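Local coordinates for PRD-containing transcription regulator (Lactobacillus casei, PDB 3NUF), which probably acts in transcription regulation as a small all-helical PRD (PTS regulation domain) protein, its exact role not being established, at residues V32-K37 against V94-H99; A40-H45 against S83-D88; T55-E60 against K105-I110; L87-Q92 against I110-A115. All blocks are in the same frame, centred on the assembly; numbering follows the deposited sequence.

Interaction 1. Residues V32-K37 against V94-H99; sequences VNYVIK and VQHIGH. With EDO (1,2-ethanediol), chain G.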
loop_
_atom_site.group_PDB
_atom_site.type_symbol
_atom_site.label_atom_id
_atom_site.label_comp_id
_atom_site.label_asym_id
_atom_site.label_seq_id
_atom_site.Cartn_x
_atom_site.Cartn_y
_atom_site.Cartn_z
ATOM N N VAL A 32 6.529 1.244 -3.305
ATOM C CA VAL A 32 6.629 1.851 -1.983
ATOM C C VAL A 32 6.795 3.363 -2.073
ATOM O O VAL A 32 6.121 4.130 -1.354
ATOM C CB VAL A 32 7.794 1.202 -1.197
ATOM C CG1 VAL A 32 8.011 1.931 0.133
ATOM C CG2 VAL A 32 7.490 -0.221 -0.917
ATOM N N ASN A 33 7.700 3.839 -2.931
ATOM C CA ASN A 33 7.861 5.249 -3.117
ATOM C C ASN A 33 6.546 5.937 -3.502
ATOM O O ASN A 33 6.190 7.005 -3.001
ATOM C CB ASN A 33 8.864 5.550 -4.230
ATOM C CG ASN A 33 10.303 5.223 -3.891
ATOM O OD1 ASN A 33 10.648 4.986 -2.773
ATOM N ND2 ASN A 33 11.143 5.231 -4.929
ATOM N N TYR A 34 5.824 5.326 -4.474
ATOM C CA TYR A 34 4.544 5.861 -4.948
ATOM C C TYR A 34 3.542 5.997 -3.806
ATOM O O TYR A 34 2.871 7.039 -3.640
ATOM C CB TYR A 34 3.988 4.992 -6.078
ATOM C CG TYR A 34 2.571 5.262 -6.472
ATOM C CD1 TYR A 34 2.280 6.214 -7.423
ATOM C CD2 TYR A 34 1.515 4.558 -5.915
ATOM C CE1 TYR A 34 0.986 6.453 -7.800
ATOM C CE2 TYR A 34 0.215 4.829 -6.265
ATOM C CZ TYR A 34 -0.013 5.766 -7.210
ATOM O OH TYR A 34 -1.324 6.031 -7.604
ATOM N N VAL A 35 3.429 4.949 -3.005
ATOM C CA VAL A 35 2.467 4.963 -1.889
ATOM C C VAL A 35 2.827 6.034 -0.831
ATOM O O VAL A 35 1.950 6.759 -0.339
ATOM C CB VAL A 35 2.269 3.619 -1.278
ATOM C CG1 VAL A 35 1.327 3.696 -0.074
ATOM C CG2 VAL A 35 1.664 2.662 -2.310
ATOM N N ILE A 36 4.111 6.149 -0.515
ATOM C CA ILE A 36 4.568 7.162 0.451
ATOM C C ILE A 36 4.196 8.552 -0.072
ATOM O O ILE A 36 3.652 9.396 0.653
ATOM C CB ILE A 36 6.070 7.046 0.696
ATOM C CG1 ILE A 36 6.374 5.799 1.517
ATOM C CG2 ILE A 36 6.572 8.305 1.418
ATOM C CD1 ILE A 36 7.877 5.459 1.638
ATOM N N LYS A 37 4.478 8.811 -1.329
ATOM C CA LYS A 37 4.161 10.121 -1.939
ATOM C C LYS A 37 2.685 10.422 -2.076
ATOM O O LYS A 37 2.213 11.557 -1.891
ATOM C CB LYS A 37 4.869 10.229 -3.253
ATOM C CG LYS A 37 6.398 10.339 -3.093
ATOM C CD LYS A 37 7.107 10.441 -4.437
ATOM C CE LYS A 37 7.275 9.149 -5.173
ATOM N NZ LYS A 37 8.143 9.309 -6.435
ATOM N N VAL A 94 -4.446 0.175 -5.702
ATOM C CA VAL A 94 -4.798 -1.115 -6.369
ATOM C C VAL A 94 -4.889 -0.926 -7.877
ATOM O O VAL A 94 -4.322 -1.708 -8.645
ATOM C CB VAL A 94 -6.121 -1.616 -5.831
ATOM C CG1 VAL A 94 -6.643 -2.838 -6.662
ATOM C CG2 VAL A 94 -5.996 -1.981 -4.331
ATOM N N GLN A 95 -5.568 0.116 -8.325
ATOM C CA GLN A 95 -5.692 0.394 -9.727
ATOM C C GLN A 95 -4.394 0.753 -10.391
ATOM O O GLN A 95 -4.183 0.417 -11.555
ATOM C CB GLN A 95 -6.794 1.415 -9.963
ATOM C CG GLN A 95 -8.176 0.977 -9.480
ATOM C CD GLN A 95 -8.624 -0.338 -10.061
ATOM O OE1 GLN A 95 -8.956 -1.316 -9.336
ATOM N NE2 GLN A 95 -8.629 -0.404 -11.327
ATOM N N HIS A 96 -3.574 1.484 -9.683
ATOM C CA HIS A 96 -2.235 1.824 -10.155
ATOM C C HIS A 96 -1.373 0.608 -10.396
ATOM O O HIS A 96 -0.723 0.542 -11.438
ATOM C CB HIS A 96 -1.529 2.772 -9.139
ATOM C CG HIS A 96 -0.074 2.976 -9.395
ATOM N ND1 HIS A 96 0.378 3.850 -10.351
ATOM C CD2 HIS A 96 1.015 2.423 -8.828
ATOM C CE1 HIS A 96 1.710 3.838 -10.332
ATOM N NE2 HIS A 96 2.121 2.956 -9.442
ATOM N N ILE A 97 -1.385 -0.359 -9.504
ATOM C CA ILE A 97 -0.619 -1.599 -9.691
ATOM C C ILE A 97 -1.135 -2.348 -10.900
ATOM O O ILE A 97 -0.316 -2.810 -11.701
ATOM C CB ILE A 97 -0.675 -2.456 -8.432
ATOM C CG1 ILE A 97 0.013 -1.808 -7.235
ATOM C CG2 ILE A 97 -0.033 -3.840 -8.659
ATOM C CD1 ILE A 97 -0.342 -2.410 -5.895
ATOM N N GLY A 98 -2.430 -2.455 -11.027
ATOM C CA GLY A 98 -3.040 -3.175 -12.118
ATOM C C GLY A 98 -3.088 -4.672 -11.883
ATOM O O GLY A 98 -2.403 -5.207 -11.014
ATOM N N HIS A 99 -3.915 -5.347 -12.668
ATOM C CA HIS A 99 -4.093 -6.805 -12.611
ATOM C C HIS A 99 -4.440 -7.324 -11.229
ATOM O O HIS A 99 -4.048 -8.447 -10.858
ATOM C CB HIS A 99 -2.834 -7.517 -13.153
ATOM C CG HIS A 99 -2.600 -7.238 -14.583
ATOM N ND1 HIS A 99 -1.675 -6.333 -15.014
ATOM C CD2 HIS A 99 -3.202 -7.731 -15.688
ATOM C CE1 HIS A 99 -1.703 -6.294 -16.341
ATOM N NE2 HIS A 99 -2.606 -7.155 -16.778
HETATM C C1 EDO G . -1.434 7.495 -10.304
HETATM O O1 EDO G . -1.958 7.758 -9.000
HETATM C C2 EDO G . -2.474 6.724 -11.068
HETATM O O2 EDO G . -1.907 5.492 -11.532
#
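A face-to-face aromatic stack at the protein surface, between Tyr34 of helix 25-41 and His96 near the C-terminal end of helix 84-97, makes up the whole of this contact. The evidence is geometric: the two ring centroids lie 3.6 Å apart and the planes are only 5° from parallel. Tyr34 CZ stands 3.5 Å above the imidazole plane of His96, toward its rim, and each ring covers one face of the other. The side chains run past each other in opposite directions, which sets the imidazole NE2 near the root of the phenol ring, 3.8 Å from Tyr34 CG, while His96 CB approaches the phenol oxygen. In both residues CG stands anti to the backbone N (chi1 168° in Tyr34, 169° in His96), and these matching torsions carry the two rings into the gap between the segments, whose nearest CA atoms, those of Tyr34 and His96, are 9.5 Å apart. Within the helical PRD fold the stack thus bridges two helices distant in sequence. A 1,2-ethanediol molecule, probably from the crystallisation liquor, spans the rims of both rings. Its O2 lies in the imidazole plane and is hydrogen-bonded to His96 ND1 at 3.1 Å; O1 lies at the phenol edge beside Tyr34 OH. Gln92 adds a weak hydrogen bond from NE2 to Tyr34 OH.

Interaction 2. Residues A40-H45 against S83-D88; sequences AAAEIH and SQKSLD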
loop_
_atom_site.group_PDB
_atom_site.type_symbol
_atom_site.label_atom_id
_atom_site.label_comp_id
_atom_site.label_asym_id
_atom_site.label_seq_id
_atom_site.Cartn_x
_atom_site.Cartn_y
_atom_site.Cartn_z
ATOM N N ALA A 40 1.447 11.132 1.417
ATOM C CA ALA A 40 1.936 12.476 1.834
ATOM C C ALA A 40 1.112 13.582 1.178
ATOM O O ALA A 40 0.829 14.587 1.833
ATOM C CB ALA A 40 3.395 12.614 1.506
ATOM N N ALA A 41 0.698 13.404 -0.075
ATOM C CA ALA A 41 -0.201 14.398 -0.719
ATOM C C ALA A 41 -1.533 14.501 0.047
ATOM O O ALA A 41 -2.133 15.592 0.143
ATOM C CB ALA A 41 -0.414 14.074 -2.197
ATOM N N ALA A 42 -2.027 13.410 0.603
ATOM C CA ALA A 42 -3.207 13.339 1.440
ATOM C C ALA A 42 -2.989 13.649 2.927
ATOM O O ALA A 42 -3.866 13.420 3.748
ATOM C CB ALA A 42 -3.849 11.919 1.272
ATOM N N GLU A 43 -1.783 14.114 3.250
ATOM C CA GLU A 43 -1.374 14.461 4.613
ATOM C C GLU A 43 -1.381 13.293 5.569
ATOM O O GLU A 43 -1.711 13.422 6.748
ATOM C CB GLU A 43 -2.221 15.628 5.166
ATOM C CG GLU A 43 -2.020 16.935 4.368
ATOM C CD GLU A 43 -2.906 18.093 4.882
ATOM O OE1 GLU A 43 -3.174 18.173 6.100
ATOM O OE2 GLU A 43 -3.335 18.916 4.057
ATOM N N ILE A 44 -0.983 12.130 5.039
ATOM C CA ILE A 44 -0.812 10.925 5.815
ATOM C C ILE A 44 0.632 10.506 5.771
ATOM O O ILE A 44 1.246 10.500 4.694
ATOM C CB ILE A 44 -1.640 9.803 5.213
ATOM C CG1 ILE A 44 -3.117 10.178 5.251
ATOM C CG2 ILE A 44 -1.388 8.479 5.932
ATOM C CD1 ILE A 44 -3.974 9.283 4.504
ATOM N N HIS A 45 1.155 10.213 6.953
ATOM C CA HIS A 45 2.509 9.795 7.102
ATOM C C HIS A 45 2.577 8.522 7.904
ATOM O O HIS A 45 1.763 8.301 8.819
ATOM C CB HIS A 45 3.339 10.941 7.711
ATOM C CG HIS A 45 3.403 12.145 6.821
ATOM N ND1 HIS A 45 2.463 13.155 6.859
ATOM C CD2 HIS A 45 4.244 12.452 5.801
ATOM C CE1 HIS A 45 2.744 14.049 5.926
ATOM N NE2 HIS A 45 3.818 13.644 5.269
ATOM N N SER A 83 -12.699 5.059 6.946
ATOM C CA SER A 83 -12.954 6.339 6.334
ATOM C C SER A 83 -12.869 6.272 4.825
ATOM O O SER A 83 -12.052 5.535 4.245
ATOM C CB SER A 83 -11.965 7.379 6.829
ATOM O OG SER A 83 -10.614 7.218 6.347
ATOM N N GLN A 84 -13.671 7.094 4.175
ATOM C CA GLN A 84 -13.681 7.127 2.737
ATOM C C GLN A 84 -12.310 7.483 2.173
ATOM O O GLN A 84 -11.907 6.980 1.119
ATOM C CB GLN A 84 -14.748 8.094 2.221
ATOM C CG GLN A 84 -15.048 7.874 0.769
ATOM C CD GLN A 84 -15.711 6.570 0.577
ATOM O OE1 GLN A 84 -16.748 6.314 1.201
ATOM N NE2 GLN A 84 -15.144 5.715 -0.234
ATOM N N LYS A 85 -11.591 8.379 2.832
ATOM C CA LYS A 85 -10.277 8.846 2.374
ATOM C C LYS A 85 -9.334 7.646 2.303
ATOM O O LYS A 85 -8.629 7.455 1.290
ATOM C CB LYS A 85 -9.755 9.915 3.293
ATOM C CG LYS A 85 -8.401 10.429 2.922
ATOM C CD LYS A 85 -8.070 11.629 3.862
ATOM C CE LYS A 85 -6.726 12.159 3.560
ATOM N NZ LYS A 85 -6.496 13.396 4.359
ATOM N N SER A 86 -9.324 6.805 3.320
ATOM C CA SER A 86 -8.473 5.611 3.305
ATOM C C SER A 86 -8.864 4.653 2.196
ATOM O O SER A 86 -7.997 4.060 1.569
ATOM C CB SER A 86 -8.511 4.910 4.609
ATOM O OG SER A 86 -7.812 5.711 5.606
ATOM N N LEU A 87 -10.152 4.409 2.045
ATOM C CA LEU A 87 -10.654 3.487 1.010
ATOM C C LEU A 87 -10.311 4.012 -0.359
ATOM O O LEU A 87 -9.911 3.250 -1.258
ATOM C CB LEU A 87 -12.147 3.233 1.188
ATOM C CG LEU A 87 -12.541 2.366 2.341
ATOM C CD1 LEU A 87 -14.072 2.598 2.668
ATOM C CD2 LEU A 87 -12.242 0.922 2.022
ATOM N N ASP A 88 -10.462 5.315 -0.576
ATOM C CA ASP A 88 -10.189 5.908 -1.897
ATOM C C ASP A 88 -8.682 5.844 -2.215
ATOM O O ASP A 88 -8.298 5.566 -3.356
ATOM C CB ASP A 88 -10.650 7.365 -1.958
ATOM C CG ASP A 88 -12.174 7.521 -1.958
ATOM O OD1 ASP A 88 -12.925 6.528 -2.092
ATOM O OD2 ASP A 88 -12.604 8.713 -1.818
#
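Lys85 reaches from the first turn of helix 84-97 to Ala42, just past the end of helix 25-41. From CB onward its chain is fully extended: CG is anti to the backbone N (chi1 179°), and CD, CE and NZ continue the zigzag, spanning backbones whose nearest CA atoms, of Ala42 and Lys85, are 8.4 Å apart. The first apolar contacts come at CE, which lies 3.7 Å from Ala42 CB and 4.1 Å from Ile44 CD1. At the tip, NZ donates a hydrogen bond of 2.7 Å to Ala42 O, with a C=O...N angle of 148° and the donor tilted 19° from the carbonyl plane. That carbonyl belongs to a Schellman motif in which Glu43, with positive phi, is the C-prime residue, so the ammonium group meets a helix C terminus, where the helix dipole would probably favour a positive charge. Glu43 OE1 is 6.1 Å from Lys85 NZ, too far for a salt bridge. Ala42 also packs on Leu89, farther along helix 84-97.

Interaction 3. Residues T55-E60 against K105-I110; sequences TNHLIE and KYVLSI. With EDO (1,2-ethanediol), chain F.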
loop_
_atom_site.group_PDB
_atom_site.type_symbol
_atom_site.label_atom_id
_atom_site.label_comp_id
_atom_site.label_asym_id
_atom_site.label_seq_id
_atom_site.Cartn_x
_atom_site.Cartn_y
_atom_site.Cartn_z
ATOM N N THR A 55 5.017 -2.125 3.566
ATOM C CA THR A 55 5.867 -2.660 2.517
ATOM C C THR A 55 5.623 -4.125 2.329
ATOM O O THR A 55 5.534 -4.615 1.205
ATOM C CB THR A 55 7.375 -2.367 2.810
ATOM O OG1 THR A 55 7.549 -0.970 2.782
ATOM C CG2 THR A 55 8.281 -3.001 1.771
ATOM N N ASN A 56 5.536 -4.888 3.419
ATOM C CA ASN A 56 5.292 -6.311 3.311
ATOM C C ASN A 56 4.007 -6.563 2.518
ATOM O O ASN A 56 3.950 -7.420 1.631
ATOM C CB ASN A 56 5.225 -6.965 4.725
ATOM C CG ASN A 56 4.978 -8.456 4.678
ATOM O OD1 ASN A 56 5.896 -9.216 4.412
ATOM N ND2 ASN A 56 3.706 -8.876 4.887
ATOM N N HIS A 57 2.981 -5.795 2.839
ATOM C CA HIS A 57 1.694 -5.996 2.170
ATOM C C HIS A 57 1.754 -5.555 0.703
ATOM O O HIS A 57 1.204 -6.234 -0.179
ATOM C CB HIS A 57 0.565 -5.271 2.879
ATOM C CG HIS A 57 -0.776 -5.646 2.341
ATOM N ND1 HIS A 57 -1.233 -6.953 2.426
ATOM C CD2 HIS A 57 -1.692 -4.959 1.614
ATOM C CE1 HIS A 57 -2.396 -7.032 1.781
ATOM N NE2 HIS A 57 -2.703 -5.838 1.290
ATOM N N LEU A 58 2.426 -4.443 0.443
ATOM C CA LEU A 58 2.572 -3.976 -0.944
ATOM C C LEU A 58 3.334 -4.985 -1.802
ATOM O O LEU A 58 2.965 -5.267 -2.949
ATOM C CB LEU A 58 3.209 -2.610 -1.035
ATOM C CG LEU A 58 2.428 -1.413 -0.524
ATOM C CD1 LEU A 58 3.362 -0.171 -0.424
ATOM C CD2 LEU A 58 1.155 -1.161 -1.334
ATOM N N ILE A 59 4.387 -5.572 -1.258
ATOM C CA ILE A 59 5.101 -6.627 -1.970
ATOM C C ILE A 59 4.228 -7.831 -2.266
ATOM O O ILE A 59 4.270 -8.373 -3.391
ATOM C CB ILE A 59 6.372 -7.020 -1.203
ATOM C CG1 ILE A 59 7.372 -5.856 -1.293
ATOM C CG2 ILE A 59 7.008 -8.303 -1.760
ATOM C CD1 ILE A 59 8.617 -5.987 -0.331
ATOM N N GLU A 60 3.409 -8.225 -1.300
ATOM C CA GLU A 60 2.469 -9.306 -1.520
ATOM C C GLU A 60 1.461 -8.994 -2.643
ATOM O O GLU A 60 1.212 -9.819 -3.516
ATOM C CB GLU A 60 1.735 -9.628 -0.208
ATOM C CG GLU A 60 0.633 -10.652 -0.367
ATOM C CD GLU A 60 -0.196 -10.848 0.918
ATOM O OE1 GLU A 60 0.462 -11.196 1.931
ATOM O OE2 GLU A 60 -1.453 -10.640 0.928
ATOM N N LYS A 105 -8.583 -3.400 -2.141
ATOM C CA LYS A 105 -8.561 -2.132 -1.431
ATOM C C LYS A 105 -8.877 -2.269 0.043
ATOM O O LYS A 105 -8.468 -1.400 0.824
ATOM C CB LYS A 105 -9.502 -1.124 -2.095
ATOM C CG LYS A 105 -10.966 -1.390 -1.927
ATOM C CD LYS A 105 -11.852 -0.398 -2.682
ATOM C CE LYS A 105 -13.285 -0.739 -2.593
ATOM N NZ LYS A 105 -14.203 0.294 -3.266
ATOM N N TYR A 106 -9.670 -3.249 0.442
ATOM C CA TYR A 106 -10.120 -3.278 1.854
ATOM C C TYR A 106 -9.004 -3.483 2.839
ATOM O O TYR A 106 -8.772 -2.660 3.744
ATOM C CB TYR A 106 -11.268 -4.282 2.003
ATOM C CG TYR A 106 -12.484 -3.961 1.174
ATOM C CD1 TYR A 106 -13.160 -2.774 1.383
ATOM C CD2 TYR A 106 -12.948 -4.820 0.170
ATOM C CE1 TYR A 106 -14.245 -2.471 0.613
ATOM C CE2 TYR A 106 -14.020 -4.512 -0.599
ATOM C CZ TYR A 106 -14.667 -3.334 -0.401
ATOM O OH TYR A 106 -15.746 -2.990 -1.184
ATOM N N VAL A 107 -8.242 -4.538 2.676
ATOM C CA VAL A 107 -7.132 -4.790 3.612
ATOM C C VAL A 107 -6.114 -3.644 3.514
ATOM O O VAL A 107 -5.598 -3.175 4.534
ATOM C CB VAL A 107 -6.497 -6.141 3.386
ATOM C CG1 VAL A 107 -5.141 -6.289 4.091
ATOM C CG2 VAL A 107 -7.458 -7.221 3.868
ATOM N N LEU A 108 -5.827 -3.161 2.303
ATOM C CA LEU A 108 -4.876 -2.043 2.162
ATOM C C LEU A 108 -5.368 -0.789 2.869
ATOM O O LEU A 108 -4.573 -0.078 3.500
ATOM C CB LEU A 108 -4.571 -1.768 0.698
ATOM C CG LEU A 108 -3.645 -0.564 0.443
ATOM C CD1 LEU A 108 -2.278 -0.733 1.094
ATOM C CD2 LEU A 108 -3.495 -0.316 -1.060
ATOM N N SER A 109 -6.669 -0.527 2.872
ATOM C CA SER A 109 -7.192 0.667 3.535
ATOM C C SER A 109 -6.856 0.746 5.011
ATOM O O SER A 109 -6.704 1.859 5.537
ATOM C CB SER A 109 -8.701 0.787 3.281
ATOM O OG SER A 109 -9.453 -0.073 4.098
ATOM N N ILE A 110 -6.728 -0.387 5.658
ATOM C CA ILE A 110 -6.413 -0.367 7.093
ATOM C C ILE A 110 -5.038 0.221 7.365
ATOM O O ILE A 110 -4.842 0.847 8.407
ATOM C CB ILE A 110 -6.540 -1.793 7.665
ATOM C CG1 ILE A 110 -7.928 -2.362 7.428
ATOM C CG2 ILE A 110 -6.186 -1.866 9.174
ATOM C CD1 ILE A 110 -9.082 -1.497 7.853
HETATM C C1 EDO F . 7.964 -8.685 -6.624
HETATM O O1 EDO F . 8.043 -9.519 -7.793
HETATM C C2 EDO F . 6.658 -8.835 -5.854
HETATM O O2 EDO F . 6.567 -10.068 -5.131
#
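His57 on helix 48-67 lays its imidazole against Val107 of helix 104-115, with ring atoms CE1 and NE2 both 3.7 Å from Val107 CG1. The two side chains cross at a slant. Two torsions produce the meeting: CG of His57 is anti to its backbone N (chi1 -171°), as is the CG1 branch of Val107, which turns the CE1-NE2 end of the imidazole and the CG1 methyl toward each other. Further into the contact, His57 NE2 is 4.2 Å from Leu108 N, a distance consistent with packing. The buried side is apolar: Leu58 CD2 meets Leu108 CD1 at 4.2 Å, methyl to methyl. The nearest CA atoms, of His57 and Leu108, are 7.7 Å apart. The short helical segments run nearly antiparallel, at 163° between their N-to-C directions, and their axes come within 10.9 Å of each other. Behind this pair, Leu58 also packs on Leu31 and Val35 of helix 25-41, and Leu108 on Val93 of helix 84-97, which ties the contact into the helical bundle. The His57 ring is also met by the ring of His111, with planes at about 20°. Val107 is exposed whereas both leucines are buried, so the pairing grades from a solvent-side imidazole and methyl to an aliphatic interior. With no hydrogen bond or salt bridge linking the two segments, their association here rests on van der Waals contact and the burial of apolar surface.

Interaction 4. Residues L87-Q92 against I110-A115; sequences LDLADQ and IHFEAA. With EDO (1,2-ethanediol), chain G.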
loop_
_atom_site.group_PDB
_atom_site.type_symbol
_atom_site.label_atom_id
_atom_site.label_comp_id
_atom_site.label_asym_id
_atom_site.label_seq_id
_atom_site.Cartn_x
_atom_site.Cartn_y
_atom_site.Cartn_z
ATOM N N LEU A 87 -10.152 4.409 2.045
ATOM C CA LEU A 87 -10.654 3.487 1.010
ATOM C C LEU A 87 -10.311 4.012 -0.359
ATOM O O LEU A 87 -9.911 3.250 -1.258
ATOM C CB LEU A 87 -12.147 3.233 1.188
ATOM C CG LEU A 87 -12.541 2.366 2.341
ATOM C CD1 LEU A 87 -14.072 2.598 2.668
ATOM C CD2 LEU A 87 -12.242 0.922 2.022
ATOM N N ASP A 88 -10.462 5.315 -0.576
ATOM C CA ASP A 88 -10.189 5.908 -1.897
ATOM C C ASP A 88 -8.682 5.844 -2.215
ATOM O O ASP A 88 -8.298 5.566 -3.356
ATOM C CB ASP A 88 -10.650 7.365 -1.958
ATOM C CG ASP A 88 -12.174 7.521 -1.958
ATOM O OD1 ASP A 88 -12.925 6.528 -2.092
ATOM O OD2 ASP A 88 -12.604 8.713 -1.818
ATOM N N LEU A 89 -7.825 6.134 -1.241
ATOM C CA LEU A 89 -6.387 6.022 -1.474
ATOM C C LEU A 89 -6.043 4.572 -1.796
ATOM O O LEU A 89 -5.247 4.301 -2.720
ATOM C CB LEU A 89 -5.591 6.547 -0.275
ATOM C CG LEU A 89 -5.650 8.030 -0.026
ATOM C CD1 LEU A 89 -5.137 8.373 1.365
ATOM C CD2 LEU A 89 -4.799 8.724 -1.101
ATOM N N ALA A 90 -6.584 3.620 -1.037
ATOM C CA ALA A 90 -6.318 2.213 -1.307
ATOM C C ALA A 90 -6.784 1.817 -2.697
ATOM O O ALA A 90 -6.060 1.099 -3.414
ATOM C CB ALA A 90 -6.968 1.346 -0.256
ATOM N N ASP A 91 -7.981 2.264 -3.101
ATOM C CA ASP A 91 -8.457 1.966 -4.445
ATOM C C ASP A 91 -7.499 2.513 -5.507
ATOM O O ASP A 91 -7.209 1.834 -6.490
ATOM C CB ASP A 91 -9.859 2.572 -4.639
ATOM C CG ASP A 91 -10.449 2.241 -5.975
ATOM O OD1 ASP A 91 -10.941 1.138 -6.123
ATOM O OD2 ASP A 91 -10.427 3.072 -6.875
ATOM N N GLN A 92 -7.000 3.719 -5.304
ATOM C CA GLN A 92 -6.068 4.305 -6.265
ATOM C C GLN A 92 -4.823 3.444 -6.366
ATOM O O GLN A 92 -4.309 3.207 -7.472
ATOM C CB GLN A 92 -5.683 5.713 -5.838
ATOM C CG GLN A 92 -4.805 6.385 -6.850
ATOM C CD GLN A 92 -4.642 7.874 -6.633
ATOM O OE1 GLN A 92 -5.353 8.493 -5.849
ATOM N NE2 GLN A 92 -3.693 8.455 -7.359
ATOM N N ILE A 110 -6.728 -0.387 5.658
ATOM C CA ILE A 110 -6.413 -0.367 7.093
ATOM C C ILE A 110 -5.038 0.221 7.365
ATOM O O ILE A 110 -4.842 0.847 8.407
ATOM C CB ILE A 110 -6.540 -1.793 7.665
ATOM C CG1 ILE A 110 -7.928 -2.362 7.428
ATOM C CG2 ILE A 110 -6.186 -1.866 9.174
ATOM C CD1 ILE A 110 -9.082 -1.497 7.853
ATOM N N HIS A 111 -4.090 0.066 6.467
ATOM C CA HIS A 111 -2.780 0.656 6.632
ATOM C C HIS A 111 -2.904 2.165 6.640
ATOM O O HIS A 111 -2.291 2.832 7.436
ATOM C CB HIS A 111 -1.862 0.170 5.542
ATOM C CG HIS A 111 -1.562 -1.280 5.609
ATOM N ND1 HIS A 111 -0.356 -1.771 6.042
ATOM C CD2 HIS A 111 -2.288 -2.356 5.215
ATOM C CE1 HIS A 111 -0.382 -3.092 5.983
ATOM N NE2 HIS A 111 -1.542 -3.483 5.491
ATOM N N PHE A 112 -3.660 2.738 5.716
ATOM C CA PHE A 112 -3.875 4.177 5.674
ATOM C C PHE A 112 -4.661 4.614 6.913
ATOM O O PHE A 112 -4.387 5.690 7.459
ATOM C CB PHE A 112 -4.653 4.590 4.414
ATOM C CG PHE A 112 -3.891 4.464 3.152
ATOM C CD1 PHE A 112 -2.910 5.366 2.833
ATOM C CD2 PHE A 112 -4.181 3.492 2.226
ATOM C CE1 PHE A 112 -2.191 5.260 1.641
ATOM C CE2 PHE A 112 -3.468 3.368 1.040
ATOM C CZ PHE A 112 -2.454 4.189 0.754
ATOM N N GLU A 113 -5.654 3.852 7.353
ATOM C CA GLU A 113 -6.453 4.209 8.513
ATOM C C GLU A 113 -5.570 4.239 9.773
ATOM O O GLU A 113 -5.674 5.185 10.590
ATOM C CB GLU A 113 -7.610 3.214 8.621
ATOM C CG GLU A 113 -8.824 3.667 9.440
ATOM C CD GLU A 113 -9.719 4.666 8.735
ATOM O OE1 GLU A 113 -9.277 5.379 7.801
ATOM O OE2 GLU A 113 -10.896 4.834 9.169
ATOM N N ALA A 114 -4.726 3.231 9.945
ATOM C CA ALA A 114 -3.808 3.182 11.089
ATOM C C ALA A 114 -2.822 4.355 11.064
ATOM O O ALA A 114 -2.501 4.927 12.140
ATOM C CB ALA A 114 -3.102 1.849 11.131
ATOM N N ALA A 115 -2.314 4.728 9.914
ATOM C CA ALA A 115 -1.364 5.829 9.822
ATOM C C ALA A 115 -1.964 7.184 10.197
ATOM O O ALA A 115 -1.227 8.090 10.552
ATOM C CB ALA A 115 -0.711 5.891 8.439
HETATM C C1 EDO G . -1.434 7.495 -10.304
HETATM O O1 EDO G . -1.958 7.758 -9.000
HETATM C C2 EDO G . -2.474 6.724 -11.068
HETATM O O2 EDO G . -1.907 5.492 -11.532
#
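Phe112 of helix 104-115 presents one face of its ring to Leu89 of helix 84-97 in a CH-pi contact. Leu89 CB stands 3.9 Å from the ring centroid and only 7° off the ring normal, which places the methylene almost directly over the centre. CG of Phe112 lies beside the backbone N and anti to the carbonyl carbon (chi1 -70°), an orientation that directs the ring at the neighbouring helix. Two apolar contacts accompany it. Leu89 CD1 is 4.0 Å from Phe112 CD1, and Ala90 CB is 4.2 Å from Phe112 CE2. The same CE2 approaches the backbone as well, lying 3.8 Å from Ala90 N, so the ring packs on the helix turn itself. In the all-helical PRD fold the two helices follow each other in the chain, and Phe112 also touches Val35 and Ala39 of helix 25-41, so one ring serves three helices. An alanine in place of Phe112 would probably open a gap beneath Leu89 and beside Ala90 and strip Val35 and Ala39 of a packing partner. The polar bonds here do not join the two segments. The buried Glu113 carboxylate is hydrogen-bonded through OE1 to both Ser83 OG and Ser86 OG at the start of helix 84-97, while Gln92 NE2 lies so close to O1 of a 1,2-ethanediol molecule that the detail of that bond is doubtful.

How the interactions relate
From the N terminus, helix 25-41 opens two loops. Interaction 1 closes the longer, from 32-37 to 94-99, and interaction 2, from 40-45 to 83-88, is nested inside it. Interaction 3 starts on helix 48-67 within both loops and ends on helix 104-115 beyond them, so it crosses each. Interaction 4 begins at 87-92, sharing Leu87 and Asp88 with interaction 2 and Ile110 with interaction 3, and crosses interactions 1 and 3. Ala90 CB lies 3.3 Å from Lys105 O, joining interactions 3 and 4, and Ile44 CD1 lies 3.5 Å from Leu89 CD1, joining 2 and 4. Together they tie four helices into one bundle.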